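Local coordinates for protein pectate lyase II (Xanthomonas campestris pv. campestris, PDB 2QY1) that probably cleaves pectate by beta-elimination, as a secreted polysaccharide lyase of family 1 that takes part in plant cell-wall polysaccharide degradation, at residues Phe47-Ile52 against Thr135-Leu140; Asn269-Gly274 against Thr290-Thr295; Trp277-Pro280 against Pro285-Asn288. The protein carries 2 engineered substitutions. All coordinates share one frame; numbering follows the deposited sequence.

Interaction 1: residues Phe47-Ile52 against Thr135-Leu140; sequences FDFGTI and TVFASL
F137 drives the edge of its ring into the face of F49, and these two phenylalanines make up the whole contact. The pair is T-shaped: the ring centroids lie 4.8 Å apart and the planes stand at 68°. F137 leads with CZ, which sits over the middle of the F49 ring and is almost equally far from all six of its carbons, from 3.7 Å between F137 CZ and F49 CE2 to 3.9 Å between F137 CZ and F49 CD1. The two side chains arrive from opposite directions, spanning the gap between backbones that stay well apart, with 10.4 Å between F49 CA and A138 CA. F137 manages its reach with CG held between its own backbone N and carbonyl carbon (chi1 71°), which swings the ring off the end of strand 129-137 toward the loop.

F49 belongs to a short 3-10 turn, where D48 makes local bonds. G50 N reaches D48 OD1 from above the carboxylate plane, an Asx turn, and D48 O takes both T51 N and T51 OG1, the latter at 2.6 Å. The far face of F49 is lined by F47 CD1, toward the rim of the ring, while F137 also meets the ring of Y172 from strand 164-174 with the planes nearly parallel. Aromatic rings thus run from the 47-52 loop to the side of the parallel beta-helix. Across this surface contact no hydrogen bond or charge pair operates; the join rests on dispersion and on ring hydrogens directed at a pi face.

Interaction 2: residues Asn269-Gly274 against Thr290-Thr295; sequences NYVGSG and TNWIST
W292 CG anti to its carbonyl carbon (chi1 -62°) and V271 CG1 anti to the backbone N (chi1 -173°) bring the indole face under one methyl of V271, CG2, with the other methyl beside the rim. The contact lies toward the C-terminal end of the parallel beta-helix of this pectate lyase family, where a loop following strand 287-288 folds back on strand 270-271. V271 CG2 makes a CH-pi contact over the face of the indole, 3.8 Å from the centroid of the W292 six-membered ring and 20° off its normal. V271 CG1 lies beyond the rim, 3.7 Å from W292 NE1 and about as near to CZ2. N269 adds a lighter touch, its CB 4.4 Å from W292 CZ3.

W292 has positive phi, a left-handed backbone conformation at the point where the loop delivers the indole. The same ring also packs on L266 of strand 263-267 and on F246, P252 and V253 of strand 245-255, while S294 and T295 hydrogen-bond to backbone N atoms of that first strand. No hydrogen bond links the two segments themselves. Their closest approach is the 3.5 Å from V271 CG2 to W292 CE2.

Interaction 3: residues Trp277-Pro280 against Pro285-Asn288; sequences WGTP and PYAN
The carbonyl oxygen of G278 receives N288 ND2 at 2.9 Å, and R256 NH2 hydrogen-bonds to the same atom, with a weak bond from N251 besides. The amide N-H points well, at 158°, and the oxygen lies close to the amide plane of N288, yet the donor stands 40° out of the carbonyl plane. N288 OD1 accepts from R256 NH2, so bonds at both ends fix the amide's rotation. OD1 also hydrogen-bonds with T254 OG1, which pairs with A287 O as well. R256 therefore bonds to both segments.

Beside this polar knot N288 CB rests 3.6 Å from W277 CE3, the two side chains sliding past each other in opposite directions. Further along, Y286 lies across P280 and T279. P280 CD forms a CH-pi contact over the face of Y286, 3.7 Å from the ring centroid, and T279 CG2 reaches Y286 OH at 3.5 Å. A chi1 of 83° at Y286 turns its ring over the proline.

The segments run antiparallel, like the arms of a hairpin. Strand 287-288 pairs antiparallel with strand 245-255, through A287 and S255, while the 277-280 arm follows strand 275-276, which lies parallel to that same strand.

Interaction 1 comes first along the chain and joins an early loop to strand 129-137. Interactions 2 and 3 lie far off toward the C-terminal end of the beta-helix, each centred 33 Å from interaction 1 and with no atoms touching it. Those two are neighbours, 14 Å between centres, and interaction 3 is nested within the loop that interaction 2 closes; they meet where T290 CA packs against W277 CZ2 at 3.7 Å. Strand 245-255 is their common support, since strands 270-271, 275-276 and 287-288 all pair with it. Loops pack on the beta-helix at two separate places, with aromatic side chains in all three contacts and one hydrogen bond across interaction 3.

Interaction 1: residues Phe47-Ile52 against Thr135-Leu140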
ATOM      1  N   PHE A  47     -13.795  16.422   0.343  1.00 22.65           N
ATOM      2  CA  PHE A  47     -14.815  15.675   1.074  1.00 22.62           C
ATOM      3  C   PHE A  47     -14.721  15.936   2.576  1.00 22.69           C
ATOM      4  O   PHE A  47     -13.649  15.819   3.172  1.00 22.62           O
ATOM      5  CB  PHE A  47     -14.715  14.172   0.787  1.00 22.45           C
ATOM      6  CG  PHE A  47     -15.827  13.366   1.400  1.00 22.19           C
ATOM      7  CD1 PHE A  47     -15.666  12.768   2.649  1.00 22.17           C
ATOM      8  CD2 PHE A  47     -17.040  13.212   0.733  1.00 22.26           C
ATOM      9  CE1 PHE A  47     -16.696  12.025   3.225  1.00 21.63           C
ATOM     10  CE2 PHE A  47     -18.078  12.467   1.298  1.00 22.33           C
ATOM     11  CZ  PHE A  47     -17.902  11.874   2.548  1.00 22.40           C
ATOM     12  N   ASP A  48     -15.853  16.296   3.171  1.00 22.90           N
ATOM     13  CA  ASP A  48     -15.943  16.501   4.612  1.00 23.05           C
ATOM     14  C   ASP A  48     -16.284  15.167   5.263  1.00 22.99           C
ATOM     15  O   ASP A  48     -17.404  14.672   5.126  1.00 22.96           O
ATOM     16  CB  ASP A  48     -17.008  17.557   4.937  1.00 23.14           C
ATOM     17  CG  ASP A  48     -17.137  17.835   6.433  1.00 23.64           C
ATOM     18  OD1 ASP A  48     -16.328  17.315   7.231  1.00 24.59           O
ATOM     19  OD2 ASP A  48     -18.058  18.591   6.808  1.00 24.46           O
ATOM     20  N   PHE A  49     -15.310  14.590   5.966  1.00 22.77           N
ATOM     21  CA  PHE A  49     -15.485  13.283   6.602  1.00 22.75           C
ATOM     22  C   PHE A  49     -16.465  13.321   7.777  1.00 22.83           C
ATOM     23  O   PHE A  49     -17.015  12.287   8.167  1.00 22.75           O
ATOM     24  CB  PHE A  49     -14.134  12.701   7.030  1.00 22.72           C
ATOM     25  CG  PHE A  49     -13.236  12.357   5.874  1.00 22.22           C
ATOM     26  CD1 PHE A  49     -13.498  11.242   5.078  1.00 22.08           C
ATOM     27  CD2 PHE A  49     -12.131  13.150   5.576  1.00 21.97           C
ATOM     28  CE1 PHE A  49     -12.672  10.926   3.999  1.00 21.67           C
ATOM     29  CE2 PHE A  49     -11.297  12.838   4.504  1.00 21.95           C
ATOM     30  CZ  PHE A  49     -11.568  11.723   3.713  1.00 22.19           C
ATOM     31  N   GLY A  50     -16.693  14.517   8.316  1.00 22.93           N
ATOM     32  CA  GLY A  50     -17.690  14.732   9.365  1.00 23.08           C
ATOM     33  C   GLY A  50     -19.115  14.424   8.934  1.00 23.22           C
ATOM     34  O   GLY A  50     -19.997  14.244   9.779  1.00 23.51           O
ATOM     35  N   THR A  51     -19.343  14.363   7.622  1.00 23.22           N
ATOM     36  CA  THR A  51     -20.655  14.016   7.070  1.00 23.46           C
ATOM     37  C   THR A  51     -21.000  12.535   7.268  1.00 23.54           C
ATOM     38  O   THR A  51     -22.155  12.135   7.107  1.00 23.44           O
ATOM     39  CB  THR A  51     -20.772  14.369   5.568  1.00 23.47           C
ATOM     40  OG1 THR A  51     -19.799  13.629   4.819  1.00 23.31           O
ATOM     41  CG2 THR A  51     -20.559  15.864   5.347  1.00 23.78           C
ATOM     42  N   ILE A  52     -19.992  11.729   7.602  1.00 23.70           N
ATOM     43  CA  ILE A  52     -20.199  10.318   7.936  1.00 23.88           C
ATOM     44  C   ILE A  52     -20.408  10.186   9.449  1.00 24.09           C
ATOM     45  O   ILE A  52     -19.451  10.174  10.231  1.00 24.31           O
ATOM     46  CB  ILE A  52     -19.033   9.422   7.433  1.00 23.85           C
ATOM     47  CG1 ILE A  52     -18.855   9.575   5.916  1.00 23.63           C
ATOM     48  CG2 ILE A  52     -19.275   7.954   7.799  1.00 23.66           C
ATOM     49  CD1 ILE A  52     -17.513   9.077   5.379  1.00 23.88           C
ATOM     50  N   THR A 135      -2.527   9.635   2.197  1.00 20.03           N
ATOM     51  CA  THR A 135      -3.012   9.311   3.541  1.00 20.29           C
ATOM     52  C   THR A 135      -4.273   8.466   3.398  1.00 20.45           C
ATOM     53  O   THR A 135      -5.228   8.873   2.738  1.00 20.68           O
ATOM     54  CB  THR A 135      -3.278  10.582   4.372  1.00 20.30           C
ATOM     55  OG1 THR A 135      -2.048  11.296   4.540  1.00 20.26           O
ATOM     56  CG2 THR A 135      -3.842  10.244   5.756  1.00 20.67           C
ATOM     57  N   VAL A 136      -4.259   7.280   4.001  1.00 20.38           N
ATOM     58  CA  VAL A 136      -5.363   6.328   3.874  1.00 20.16           C
ATOM     59  C   VAL A 136      -5.848   5.931   5.267  1.00 20.16           C
ATOM     60  O   VAL A 136      -5.058   5.470   6.092  1.00 20.13           O
ATOM     61  CB  VAL A 136      -4.926   5.073   3.070  1.00 20.10           C
ATOM     62  CG1 VAL A 136      -6.053   4.036   2.999  1.00 20.45           C
ATOM     63  CG2 VAL A 136      -4.467   5.463   1.659  1.00 20.12           C
ATOM     64  N   PHE A 137      -7.140   6.119   5.535  1.00 20.02           N
ATOM     65  CA  PHE A 137      -7.699   5.794   6.852  1.00 20.18           C
ATOM     66  C   PHE A 137      -9.139   5.283   6.802  1.00 20.06           C
ATOM     67  O   PHE A 137      -9.882   5.564   5.865  1.00 20.08           O
ATOM     68  CB  PHE A 137      -7.588   6.991   7.807  1.00 20.36           C
ATOM     69  CG  PHE A 137      -8.516   8.131   7.478  1.00 20.88           C
ATOM     70  CD1 PHE A 137      -8.134   9.119   6.572  1.00 21.29           C
ATOM     71  CD2 PHE A 137      -9.769   8.222   8.084  1.00 21.28           C
ATOM     72  CE1 PHE A 137      -8.989  10.174   6.270  1.00 21.36           C
ATOM     73  CE2 PHE A 137     -10.633   9.271   7.784  1.00 21.49           C
ATOM     74  CZ  PHE A 137     -10.240  10.249   6.876  1.00 21.19           C
ATOM     75  N   ALA A 138      -9.522   4.527   7.824  1.00 19.89           N
ATOM     76  CA  ALA A 138     -10.892   4.052   7.958  1.00 19.75           C
ATOM     77  C   ALA A 138     -11.243   3.963   9.437  1.00 19.72           C
ATOM     78  O   ALA A 138     -11.137   4.953  10.163  1.00 19.85           O
ATOM     79  CB  ALA A 138     -11.064   2.701   7.269  1.00 19.69           C
ATOM     80  N   SER A 139     -11.639   2.770   9.873  1.00 19.48           N
ATOM     81  CA  SER A 139     -11.937   2.495  11.271  1.00 19.39           C
ATOM     82  C   SER A 139     -11.626   1.040  11.593  1.00 19.36           C
ATOM     83  O   SER A 139     -11.727   0.164  10.729  1.00 19.26           O
ATOM     84  CB  SER A 139     -13.407   2.795  11.574  1.00 19.30           C
ATOM     85  OG  SER A 139     -13.778   2.338  12.865  1.00 19.29           O
ATOM     86  N   LEU A 140     -11.247   0.799  12.847  1.00 19.26           N
ATOM     87  CA  LEU A 140     -10.960  -0.539  13.352  1.00 19.19           C
ATOM     88  C   LEU A 140     -12.228  -1.235  13.849  1.00 18.84           C
ATOM     89  O   LEU A 140     -12.200  -2.418  14.212  1.00 18.55           O
ATOM     90  CB  LEU A 140      -9.918  -0.454  14.479  1.00 19.55           C
ATOM     91  CG  LEU A 140      -8.432  -0.749  14.220  1.00 20.36           C
ATOM     92  CD1 LEU A 140      -8.033  -0.719  12.755  1.00 20.60           C
ATOM     93  CD2 LEU A 140      -7.524   0.157  15.053  1.00 20.89           C
TER

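Interaction 2: residues Asn269-Gly274 against Thr290-Thr295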
ATOM      1  N   ASN A 269      17.484  -3.020  11.519  1.00 21.56           N
ATOM      2  CA  ASN A 269      16.164  -2.608  11.994  1.00 21.72           C
ATOM      3  C   ASN A 269      16.218  -2.090  13.426  1.00 21.81           C
ATOM      4  O   ASN A 269      16.856  -2.698  14.283  1.00 21.95           O
ATOM      5  CB  ASN A 269      15.160  -3.761  11.884  1.00 21.59           C
ATOM      6  CG  ASN A 269      14.902  -4.174  10.448  1.00 21.35           C
ATOM      7  OD1 ASN A 269      15.345  -5.234  10.009  1.00 21.11           O
ATOM      8  ND2 ASN A 269      14.189  -3.334   9.708  1.00 20.32           N
ATOM      9  N   TYR A 270      15.567  -0.955  13.672  1.00 22.08           N
ATOM     10  CA  TYR A 270      15.421  -0.433  15.027  1.00 22.24           C
ATOM     11  C   TYR A 270      14.236  -1.115  15.695  1.00 22.35           C
ATOM     12  O   TYR A 270      13.098  -0.995  15.234  1.00 22.18           O
ATOM     13  CB  TYR A 270      15.230   1.090  15.032  1.00 22.27           C
ATOM     14  CG  TYR A 270      15.162   1.690  16.426  1.00 22.28           C
ATOM     15  CD1 TYR A 270      16.282   2.294  17.004  1.00 22.10           C
ATOM     16  CD2 TYR A 270      13.984   1.641  17.175  1.00 21.89           C
ATOM     17  CE1 TYR A 270      16.227   2.839  18.288  1.00 22.22           C
ATOM     18  CE2 TYR A 270      13.920   2.177  18.459  1.00 22.22           C
ATOM     19  CZ  TYR A 270      15.043   2.777  19.006  1.00 22.31           C
ATOM     20  OH  TYR A 270      14.977   3.312  20.272  1.00 22.51           O
ATOM     21  N   VAL A 271      14.516  -1.826  16.782  1.00 22.50           N
ATOM     22  CA  VAL A 271      13.490  -2.543  17.534  1.00 22.68           C
ATOM     23  C   VAL A 271      13.265  -1.845  18.875  1.00 22.75           C
ATOM     24  O   VAL A 271      14.105  -1.920  19.774  1.00 22.70           O
ATOM     25  CB  VAL A 271      13.882  -4.029  17.747  1.00 22.71           C
ATOM     26  CG1 VAL A 271      12.736  -4.809  18.370  1.00 22.60           C
ATOM     27  CG2 VAL A 271      14.296  -4.665  16.425  1.00 22.87           C
ATOM     28  N   GLY A 272      12.133  -1.160  19.000  1.00 22.85           N
ATOM     29  CA  GLY A 272      11.823  -0.395  20.208  1.00 23.02           C
ATOM     30  C   GLY A 272      11.105  -1.208  21.267  1.00 23.18           C
ATOM     31  O   GLY A 272      11.217  -2.436  21.307  1.00 23.09           O
ATOM     32  N   SER A 273      10.368  -0.510  22.127  1.00 23.34           N
ATOM     33  CA  SER A 273       9.597  -1.143  23.192  1.00 23.51           C
ATOM     34  C   SER A 273       8.245  -1.645  22.686  1.00 23.48           C
ATOM     35  O   SER A 273       7.769  -1.223  21.627  1.00 23.42           O
ATOM     36  CB  SER A 273       9.397  -0.166  24.354  1.00 23.61           C
ATOM     37  OG  SER A 273       8.726   1.006  23.918  1.00 24.37           O
ATOM     38  N   GLY A 274       7.643  -2.560  23.442  1.00 23.43           N
ATOM     39  CA  GLY A 274       6.296  -3.051  23.158  1.00 23.46           C
ATOM     40  C   GLY A 274       6.180  -4.038  22.011  1.00 23.43           C
ATOM     41  O   GLY A 274       5.142  -4.104  21.350  1.00 23.19           O
ATOM     42  N   THR A 290      11.515 -13.853  16.189  1.00 22.86           N
ATOM     43  CA  THR A 290      11.614 -13.445  17.594  1.00 22.84           C
ATOM     44  C   THR A 290      12.997 -12.887  17.948  1.00 22.78           C
ATOM     45  O   THR A 290      13.114 -11.977  18.771  1.00 22.81           O
ATOM     46  CB  THR A 290      11.235 -14.615  18.542  1.00 22.92           C
ATOM     47  OG1 THR A 290       9.946 -15.125  18.176  1.00 22.90           O
ATOM     48  CG2 THR A 290      11.186 -14.161  19.995  1.00 23.12           C
ATOM     49  N   ASN A 291      14.032 -13.426  17.311  1.00 22.69           N
ATOM     50  CA  ASN A 291      15.404 -12.992  17.565  1.00 22.73           C
ATOM     51  C   ASN A 291      15.991 -12.137  16.443  1.00 22.74           C
ATOM     52  O   ASN A 291      17.176 -11.791  16.472  1.00 22.61           O
ATOM     53  CB  ASN A 291      16.288 -14.201  17.859  1.00 22.67           C
ATOM     54  CG  ASN A 291      15.898 -14.894  19.143  1.00 22.72           C
ATOM     55  OD1 ASN A 291      16.083 -14.352  20.230  1.00 22.80           O
ATOM     56  ND2 ASN A 291      15.341 -16.092  19.024  1.00 22.73           N
ATOM     57  N   TRP A 292      15.150 -11.803  15.465  1.00 22.88           N
ATOM     58  CA  TRP A 292      15.516 -10.927  14.343  1.00 23.01           C
ATOM     59  C   TRP A 292      16.648 -11.490  13.477  1.00 23.15           C
ATOM     60  O   TRP A 292      17.518 -10.752  13.004  1.00 23.17           O
ATOM     61  CB  TRP A 292      15.819  -9.505  14.839  1.00 23.02           C
ATOM     62  CG  TRP A 292      14.622  -8.876  15.469  1.00 23.19           C
ATOM     63  CD1 TRP A 292      14.243  -8.960  16.781  1.00 23.30           C
ATOM     64  CD2 TRP A 292      13.617  -8.102  14.810  1.00 23.19           C
ATOM     65  NE1 TRP A 292      13.070  -8.271  16.980  1.00 23.38           N
ATOM     66  CE2 TRP A 292      12.664  -7.734  15.787  1.00 23.26           C
ATOM     67  CE3 TRP A 292      13.432  -7.672  13.488  1.00 23.32           C
ATOM     68  CZ2 TRP A 292      11.543  -6.957  15.486  1.00 22.99           C
ATOM     69  CZ3 TRP A 292      12.315  -6.899  13.189  1.00 23.17           C
ATOM     70  CH2 TRP A 292      11.386  -6.553  14.185  1.00 23.23           C
ATOM     71  N   ILE A 293      16.606 -12.803  13.258  1.00 23.23           N
ATOM     72  CA  ILE A 293      17.594 -13.493  12.435  1.00 23.53           C
ATOM     73  C   ILE A 293      17.041 -13.753  11.026  1.00 23.47           C
ATOM     74  O   ILE A 293      15.885 -14.147  10.866  1.00 23.48           O
ATOM     75  CB  ILE A 293      18.113 -14.798  13.136  1.00 23.55           C
ATOM     76  CG1 ILE A 293      19.527 -15.171  12.658  1.00 24.21           C
ATOM     77  CG2 ILE A 293      17.096 -15.954  13.046  1.00 24.00           C
ATOM     78  CD1 ILE A 293      19.604 -16.024  11.395  1.00 24.86           C
ATOM     79  N   SER A 294      17.874 -13.511  10.014  1.00 23.45           N
ATOM     80  CA  SER A 294      17.491 -13.696   8.613  1.00 23.47           C
ATOM     81  C   SER A 294      17.250 -15.164   8.257  1.00 23.54           C
ATOM     82  O   SER A 294      18.017 -16.042   8.653  1.00 23.36           O
ATOM     83  CB  SER A 294      18.559 -13.108   7.688  1.00 23.47           C
ATOM     84  OG  SER A 294      18.723 -11.717   7.910  1.00 23.38           O
ATOM     85  N   THR A 295      16.185 -15.424   7.502  1.00 23.62           N
ATOM     86  CA  THR A 295      15.856 -16.796   7.095  1.00 23.80           C
ATOM     87  C   THR A 295      16.295 -17.109   5.662  1.00 24.07           C
ATOM     88  O   THR A 295      16.432 -18.278   5.292  1.00 24.05           O
ATOM     89  CB  THR A 295      14.358 -17.118   7.285  1.00 23.83           C
ATOM     90  OG1 THR A 295      13.562 -16.116   6.639  1.00 23.28           O
ATOM     91  CG2 THR A 295      14.009 -17.170   8.769  1.00 23.66           C
TER

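Interaction 3: residues Trp277-Pro280 against Pro285-Asn288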
ATOM      1  N   TRP A 277       4.635 -11.187  20.633  1.00 24.38           N
ATOM      2  CA  TRP A 277       4.547 -12.285  19.679  1.00 24.73           C
ATOM      3  C   TRP A 277       3.415 -13.239  20.041  1.00 25.23           C
ATOM      4  O   TRP A 277       3.065 -13.385  21.215  1.00 25.12           O
ATOM      5  CB  TRP A 277       5.870 -13.052  19.623  1.00 24.52           C
ATOM      6  CG  TRP A 277       7.044 -12.230  19.182  1.00 24.33           C
ATOM      7  CD1 TRP A 277       7.928 -11.563  19.984  1.00 24.12           C
ATOM      8  CD2 TRP A 277       7.467 -11.994  17.834  1.00 24.10           C
ATOM      9  NE1 TRP A 277       8.873 -10.922  19.216  1.00 23.83           N
ATOM     10  CE2 TRP A 277       8.614 -11.171  17.894  1.00 24.13           C
ATOM     11  CE3 TRP A 277       6.985 -12.396  16.581  1.00 23.84           C
ATOM     12  CZ2 TRP A 277       9.289 -10.743  16.746  1.00 24.14           C
ATOM     13  CZ3 TRP A 277       7.657 -11.971  15.441  1.00 24.06           C
ATOM     14  CH2 TRP A 277       8.799 -11.155  15.532  1.00 24.29           C
ATOM     15  N   GLY A 278       2.856 -13.891  19.026  1.00 25.80           N
ATOM     16  CA  GLY A 278       1.792 -14.868  19.216  1.00 26.80           C
ATOM     17  C   GLY A 278       1.876 -16.026  18.241  1.00 27.50           C
ATOM     18  O   GLY A 278       2.552 -15.941  17.215  1.00 27.44           O
ATOM     19  N   THR A 279       1.186 -17.113  18.574  1.00 28.33           N
ATOM     20  CA  THR A 279       1.124 -18.302  17.727  1.00 29.23           C
ATOM     21  C   THR A 279      -0.199 -18.285  16.960  1.00 29.89           C
ATOM     22  O   THR A 279      -1.260 -18.089  17.563  1.00 30.03           O
ATOM     23  CB  THR A 279       1.240 -19.597  18.568  1.00 29.20           C
ATOM     24  OG1 THR A 279       2.326 -19.474  19.493  1.00 29.34           O
ATOM     25  CG2 THR A 279       1.478 -20.815  17.682  1.00 29.24           C
ATOM     26  N   PRO A 280      -0.146 -18.477  15.625  1.00 30.54           N
ATOM     27  CA  PRO A 280      -1.375 -18.435  14.830  1.00 31.05           C
ATOM     28  C   PRO A 280      -2.289 -19.635  15.083  1.00 31.56           C
ATOM     29  O   PRO A 280      -1.807 -20.750  15.310  1.00 31.67           O
ATOM     30  CB  PRO A 280      -0.861 -18.449  13.387  1.00 31.01           C
ATOM     31  CG  PRO A 280       0.457 -19.123  13.463  1.00 30.77           C
ATOM     32  CD  PRO A 280       1.042 -18.730  14.789  1.00 30.60           C
ATOM     33  N   PRO A 285       2.078 -24.340   8.669  1.00 30.94           N
ATOM     34  CA  PRO A 285       3.393 -23.971   9.206  1.00 30.49           C
ATOM     35  C   PRO A 285       3.568 -22.457   9.345  1.00 29.91           C
ATOM     36  O   PRO A 285       3.027 -21.691   8.540  1.00 29.86           O
ATOM     37  CB  PRO A 285       4.370 -24.526   8.161  1.00 30.60           C
ATOM     38  CG  PRO A 285       3.575 -24.609   6.904  1.00 30.83           C
ATOM     39  CD  PRO A 285       2.195 -24.990   7.350  1.00 31.00           C
ATOM     40  N   TYR A 286       4.315 -22.042  10.365  1.00 29.20           N
ATOM     41  CA  TYR A 286       4.552 -20.623  10.628  1.00 28.52           C
ATOM     42  C   TYR A 286       5.977 -20.346  11.110  1.00 27.92           C
ATOM     43  O   TYR A 286       6.709 -21.264  11.494  1.00 27.72           O
ATOM     44  CB  TYR A 286       3.535 -20.088  11.646  1.00 28.62           C
ATOM     45  CG  TYR A 286       3.899 -20.348  13.097  1.00 28.78           C
ATOM     46  CD1 TYR A 286       3.614 -21.571  13.702  1.00 28.70           C
ATOM     47  CD2 TYR A 286       4.524 -19.363  13.866  1.00 28.78           C
ATOM     48  CE1 TYR A 286       3.946 -21.810  15.033  1.00 28.95           C
ATOM     49  CE2 TYR A 286       4.861 -19.591  15.195  1.00 28.87           C
ATOM     50  CZ  TYR A 286       4.569 -20.816  15.772  1.00 28.86           C
ATOM     51  OH  TYR A 286       4.900 -21.045  17.090  1.00 29.00           O
ATOM     52  N   ALA A 287       6.352 -19.070  11.092  1.00 27.06           N
ATOM     53  CA  ALA A 287       7.623 -18.610  11.643  1.00 26.25           C
ATOM     54  C   ALA A 287       7.480 -17.212  12.238  1.00 25.69           C
ATOM     55  O   ALA A 287       6.782 -16.359  11.684  1.00 25.44           O
ATOM     56  CB  ALA A 287       8.709 -18.629  10.576  1.00 26.32           C
ATOM     57  N   ASN A 288       8.131 -17.000  13.378  1.00 24.91           N
ATOM     58  CA  ASN A 288       8.221 -15.687  14.011  1.00 24.29           C
ATOM     59  C   ASN A 288       9.686 -15.282  14.155  1.00 23.92           C
ATOM     60  O   ASN A 288      10.493 -16.042  14.693  1.00 23.78           O
ATOM     61  CB  ASN A 288       7.552 -15.699  15.392  1.00 24.17           C
ATOM     62  CG  ASN A 288       6.027 -15.660  15.321  1.00 24.19           C
ATOM     63  OD1 ASN A 288       5.437 -15.272  14.309  1.00 23.42           O
ATOM     64  ND2 ASN A 288       5.384 -16.052  16.417  1.00 23.42           N
TER